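Local coordinates for DUF1805 domain-containing protein (Thermoplasma acidophilum, PDB 1QW2) that is of unknown function but forms a four-chain assembly in which a mixed beta sheet, flanked by short helices, continues from one subunit into another, at residues A[13-18]-A[93-98]; A[40-45]-A[69-74]. One frame throughout, in Å; residues are numbered along the deposited sequence.

Contact 1 (A[13-18]-A[93-98])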
loop_
_atom_site.group_PDB
_atom_site.type_symbol
_atom_site.label_atom_id
_atom_site.label_comp_id
_atom_site.label_asym_id
_atom_site.label_seq_id
_atom_site.Cartn_x
_atom_site.Cartn_y
_atom_site.Cartn_z
ATOM N N ILE A 13 1.045 5.098 12.577
ATOM C CA ILE A 13 1.756 5.664 13.709
ATOM C C ILE A 13 0.792 6.107 14.792
ATOM O O ILE A 13 -0.377 6.387 14.527
ATOM C CB ILE A 13 2.623 6.866 13.285
ATOM C CG1 ILE A 13 1.735 7.990 12.750
ATOM C CG2 ILE A 13 3.621 6.433 12.217
ATOM C CD1 ILE A 13 2.494 9.256 12.410
ATOM N N GLU A 14 1.291 6.157 16.021
ATOM C CA GLU A 14 0.479 6.571 17.150
ATOM C C GLU A 14 1.103 7.802 17.789
ATOM O O GLU A 14 2.304 7.836 18.060
ATOM C CB GLU A 14 0.376 5.436 18.171
ATOM C CG GLU A 14 -0.563 5.725 19.327
ATOM C CD GLU A 14 -0.800 4.506 20.194
ATOM O OE1 GLU A 14 -1.315 3.494 19.669
ATOM O OE2 GLU A 14 -0.473 4.555 21.398
ATOM N N ILE A 15 0.276 8.817 18.011
ATOM C CA ILE A 15 0.721 10.061 18.620
ATOM C C ILE A 15 -0.335 10.490 19.624
ATOM O O ILE A 15 -1.508 10.624 19.277
ATOM C CB ILE A 15 0.883 11.180 17.570
ATOM C CG1 ILE A 15 1.848 10.731 16.471
ATOM C CG2 ILE A 15 1.395 12.450 18.239
ATOM C CD1 ILE A 15 1.985 11.722 15.331
ATOM N N GLY A 16 0.081 10.698 20.868
ATOM C CA GLY A 16 -0.859 11.107 21.893
ATOM C C GLY A 16 -2.024 10.144 22.020
ATOM O O GLY A 16 -3.157 10.560 22.257
ATOM N N GLY A 17 -1.748 8.855 21.847
ATOM C CA GLY A 17 -2.790 7.850 21.958
ATOM C C GLY A 17 -3.730 7.747 20.772
ATOM O O GLY A 17 -4.689 6.975 20.802
ATOM N N LYS A 18 -3.466 8.521 19.724
ATOM C CA LYS A 18 -4.309 8.487 18.533
ATOM C C LYS A 18 -3.563 7.844 17.370
ATOM O O LYS A 18 -2.345 7.972 17.256
ATOM C CB LYS A 18 -4.752 9.901 18.152
ATOM C CG LYS A 18 -5.721 10.529 19.142
ATOM C CD LYS A 18 -6.184 11.899 18.668
ATOM C CE LYS A 18 -7.237 12.483 19.600
ATOM N NZ LYS A 18 -6.728 12.657 20.988
ATOM N N VAL A 93 3.119 24.587 14.475
ATOM C CA VAL A 93 3.972 23.454 14.138
ATOM C C VAL A 93 3.029 22.252 14.138
ATOM O O VAL A 93 2.291 22.039 15.098
ATOM C CB VAL A 93 5.080 23.243 15.190
ATOM C CG1 VAL A 93 5.928 22.031 14.818
ATOM C CG2 VAL A 93 5.943 24.495 15.287
ATOM N N LEU A 94 3.046 21.474 13.060
ATOM C CA LEU A 94 2.144 20.332 12.943
ATOM C C LEU A 94 2.071 19.436 14.179
ATOM O O LEU A 94 0.984 19.071 14.622
ATOM C CB LEU A 94 2.509 19.490 11.714
ATOM C CG LEU A 94 1.562 18.328 11.402
ATOM C CD1 LEU A 94 0.147 18.853 11.213
ATOM C CD2 LEU A 94 2.031 17.601 10.148
ATOM N N ARG A 95 3.223 19.081 14.737
ATOM C CA ARG A 95 3.251 18.218 15.918
ATOM C C ARG A 95 2.397 18.775 17.055
ATOM O O ARG A 95 1.801 18.020 17.826
ATOM C CB ARG A 95 4.694 18.045 16.402
ATOM C CG ARG A 95 4.859 17.041 17.535
ATOM C CD ARG A 95 4.569 15.619 17.067
ATOM N NE ARG A 95 4.708 14.646 18.148
ATOM C CZ ARG A 95 3.917 14.596 19.216
ATOM N NH1 ARG A 95 2.923 15.463 19.353
ATOM N NH2 ARG A 95 4.122 13.677 20.152
ATOM N N ASN A 96 2.329 20.100 17.144
ATOM C CA ASN A 96 1.572 20.766 18.197
ATOM C C ASN A 96 0.059 20.803 17.986
ATOM O O ASN A 96 -0.688 21.141 18.906
ATOM C CB ASN A 96 2.090 22.196 18.382
ATOM C CG ASN A 96 3.519 22.243 18.897
ATOM O OD1 ASN A 96 4.137 23.308 18.946
ATOM N ND2 ASN A 96 4.049 21.090 19.293
ATOM N N VAL A 97 -0.401 20.458 16.788
ATOM C CA VAL A 97 -1.834 20.481 16.518
ATOM C C VAL A 97 -2.365 19.212 15.860
ATOM O O VAL A 97 -3.552 19.125 15.552
ATOM C CB VAL A 97 -2.217 21.680 15.620
ATOM C CG1 VAL A 97 -1.805 22.986 16.293
ATOM C CG2 VAL A 97 -1.558 21.544 14.254
ATOM N N ILE A 98 -1.494 18.230 15.658
ATOM C CA ILE A 98 -1.892 16.978 15.016
ATOM C C ILE A 98 -3.022 16.279 15.769
ATOM O O ILE A 98 -3.831 15.566 15.176
ATOM C CB ILE A 98 -0.687 16.015 14.898
ATOM C CG1 ILE A 98 -1.020 14.877 13.934
ATOM C CG2 ILE A 98 -0.328 15.456 16.265
ATOM C CD1 ILE A 98 -1.216 15.328 12.511
#
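Ile15 meets Arg95 and Ile98 where the end of the long strand 3-15 passes the short, weakly bonded helix 94-97. The contact is small, burying 142 Å² over both sides, and no hydrogen bond crosses it.

One half is a methyl laid on the face of a flat cation. Ile15 CG2 sits 3.4 Å above the guanidinium plane of Arg95, over the centre of the group, and is 3.5 Å from Arg95 CZ. The methyl is almost equally close to both terminal nitrogens, with Arg95 NH2 at 3.5 Å and Arg95 NH1 at 3.6 Å. Arg95 leaves its helix with CG opposite the backbone N, and a bend at chi2 (68°) then carries the guanidinium across to the strand. Its NH2 hydrogen-bonds to the backbone O of Asn1 of the second subunit, which probably helps hold the plane that Ile15 rests on.

The other half is methyl against methyl. Ile15 CG2 also touches Ile98 CG2 at 4.0 Å, so one branch of the isoleucine serves both partners. Tyr20 of the neighbouring strand 18-25 packs on both isoleucines, and Tyr2 of the second subunit lies against Ile15.

Backbone bonds shape the strand side. Ile15 opens a type I' turn through Gly16 and Gly17, both with positive phi, and closes it by two bonds with Lys18: Lys18 N to Ile15 O and Ile15 N to Lys18 O, each 2.9 Å. This is a beta hairpin with a two-residue loop, Gly16-Gly17, linking strands 3-15 and 18-25.

The N-H groups of Arg95 point out in the guanidinium plane, so a methyl over the face blocks none of them, which is compatible with the NH2 bond to Asn1 O of the second subunit; across this contact the flat face of the cation serves as a packing surface.

Contact 2 (A[40-45]-A[69-74])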
loop_
_atom_site.group_PDB
_atom_site.type_symbol
_atom_site.label_atom_id
_atom_site.label_comp_id
_atom_site.label_asym_id
_atom_site.label_seq_id
_atom_site.Cartn_x
_atom_site.Cartn_y
_atom_site.Cartn_z
ATOM N N GLY A 40 -9.200 14.664 10.214
ATOM C CA GLY A 40 -8.626 15.498 9.174
ATOM C C GLY A 40 -7.272 14.991 8.718
ATOM O O GLY A 40 -6.836 13.915 9.122
ATOM N N TYR A 41 -6.597 15.777 7.889
ATOM C CA TYR A 41 -5.303 15.370 7.370
ATOM C C TYR A 41 -4.353 16.536 7.131
ATOM O O TYR A 41 -4.761 17.703 7.095
ATOM C CB TYR A 41 -5.514 14.608 6.054
ATOM C CG TYR A 41 -6.231 15.433 5.003
ATOM C CD1 TYR A 41 -5.528 16.280 4.146
ATOM C CD2 TYR A 41 -7.624 15.412 4.907
ATOM C CE1 TYR A 41 -6.195 17.088 3.220
ATOM C CE2 TYR A 41 -8.299 16.215 3.986
ATOM C CZ TYR A 41 -7.580 17.050 3.148
ATOM O OH TYR A 41 -8.235 17.845 2.242
ATOM N N ALA A 42 -3.073 16.200 6.998
ATOM C CA ALA A 42 -2.021 17.165 6.704
ATOM C C ALA A 42 -1.362 16.624 5.444
ATOM O O ALA A 42 -1.130 15.422 5.333
ATOM C CB ALA A 42 -1.006 17.221 7.832
HETATM N N MSE A 43 -1.069 17.496 4.490
HETATM C CA MSE A 43 -0.442 17.042 3.260
HETATM C C MSE A 43 0.622 18.028 2.806
HETATM O O MSE A 43 0.605 19.200 3.193
HETATM C CB MSE A 43 -1.500 16.852 2.163
HETATM C CG MSE A 43 -0.977 16.218 0.883
HETATM SE SE MSE A 43 -2.430 15.734 -0.322
HETATM C CE MSE A 43 -1.581 16.143 -1.986
ATOM N N CYS A 44 1.550 17.527 1.997
ATOM C CA CYS A 44 2.645 18.317 1.449
ATOM C C CYS A 44 2.129 19.370 0.471
ATOM O O CYS A 44 0.922 19.520 0.281
ATOM C CB CYS A 44 3.636 17.398 0.732
ATOM S SG CYS A 44 2.927 16.572 -0.715
ATOM N N GLY A 45 3.063 20.074 -0.166
ATOM C CA GLY A 45 2.733 21.131 -1.110
ATOM C C GLY A 45 1.823 20.795 -2.281
ATOM O O GLY A 45 1.249 21.697 -2.891
ATOM N N ASP A 69 9.123 12.902 9.710
ATOM C CA ASP A 69 9.760 13.794 10.671
ATOM C C ASP A 69 9.691 15.244 10.203
ATOM O O ASP A 69 9.412 16.143 10.997
ATOM C CB ASP A 69 11.221 13.391 10.888
ATOM C CG ASP A 69 11.363 12.150 11.747
ATOM O OD1 ASP A 69 12.504 11.666 11.908
ATOM O OD2 ASP A 69 10.339 11.658 12.265
ATOM N N ASP A 70 9.946 15.467 8.917
ATOM C CA ASP A 70 9.896 16.818 8.362
ATOM C C ASP A 70 8.497 17.403 8.521
ATOM O O ASP A 70 8.339 18.567 8.892
ATOM C CB ASP A 70 10.265 16.820 6.875
ATOM C CG ASP A 70 11.733 16.535 6.634
ATOM O OD1 ASP A 70 12.576 17.083 7.372
ATOM O OD2 ASP A 70 12.042 15.777 5.693
HETATM N N MSE A 71 7.483 16.591 8.239
HETATM C CA MSE A 71 6.101 17.046 8.350
HETATM C C MSE A 71 5.725 17.459 9.764
HETATM O O MSE A 71 5.138 18.518 9.972
HETATM C CB MSE A 71 5.131 15.958 7.886
HETATM C CG MSE A 71 5.078 15.758 6.391
HETATM SE SE MSE A 71 3.560 14.662 5.917
HETATM C CE MSE A 71 2.191 15.995 5.989
ATOM N N LEU A 72 6.058 16.616 10.736
ATOM C CA LEU A 72 5.730 16.903 12.127
ATOM C C LEU A 72 6.415 18.160 12.653
ATOM O O LEU A 72 5.881 18.843 13.530
ATOM C CB LEU A 72 6.096 15.703 13.004
ATOM C CG LEU A 72 5.289 14.432 12.725
ATOM C CD1 LEU A 72 5.834 13.286 13.566
ATOM C CD2 LEU A 72 3.819 14.678 13.034
ATOM N N SER A 73 7.589 18.467 12.114
ATOM C CA SER A 73 8.341 19.643 12.540
ATOM C C SER A 73 8.065 20.855 11.657
ATOM O O SER A 73 8.540 21.955 11.939
ATOM C CB SER A 73 9.843 19.343 12.532
ATOM O OG SER A 73 10.154 18.286 13.422
ATOM N N ALA A 74 7.287 20.657 10.598
ATOM C CA ALA A 74 6.968 21.743 9.679
ATOM C C ALA A 74 5.847 22.634 10.194
ATOM O O ALA A 74 4.991 22.198 10.964
ATOM C CB ALA A 74 6.590 21.179 8.316
#
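This is a buried helix-on-sheet contact near the centre of the chain: helix 68-73 packs against strand 41-43, an inner strand of the mixed beta sheet in this beta/alpha fold. One long side chain bridges the gap. Met71, a selenomethionine here, points from the helix toward the strand, while the closest pair of CA atoms, Cys44 CA and Met71 CA, is still 7.8 Å apart.

The strand answers with Ala42, whose CB points toward the helix and lies 3.9 Å from Met71 CE. The methyl reaches down past Ala42 CB to the strand backbone, where it is 3.9 Å from Met43 N. Leu33 and Ile35 of strand 32-36 also touch Met71, as do Val62 and Val65, so apolar side chains surround much of it, although its methyl end meets a backbone carbonyl.

Met43, also a selenomethionine, turns from the helix and packs on Met43 of the third subunit. Successive strand residues thus serve opposite faces of the sheet, Ala42 facing the helix and Met43 the subunit interface. Backbone bonds from Ala42 to Ile35 and from Met43 to Val60 tie the strand to its two neighbours.

At the end of the Met71 side chain, the bend at chi3 (80°) turns the terminal methyl onto the backbone, with CE 3.4 Å from Ala42 O and 3.6 Å from Ala42 C.

In the fold
Along the chain, contact 2 is nested inside the loop closed by contact 1, and their centres lie 11 Å apart. Both reach the same sheet, contact 1 at strand 3-15, the edge strand within this chain, and contact 2 at the inner strand 41-43. The helical segments join directly: probable backbone hydrogen bonds run from Arg95 N to Leu72 O and from Leu94 N to Ala74 O, each 2.9 Å, and Leu94 CD2 packs 3.2 Å from Met71 O. The second subunit touches both, its Tyr2 packing on Ile15 in 13-18 and on Leu72 in 69-74, while an antiparallel ladder at Ile13 and Glu14 continues the sheet into that chain.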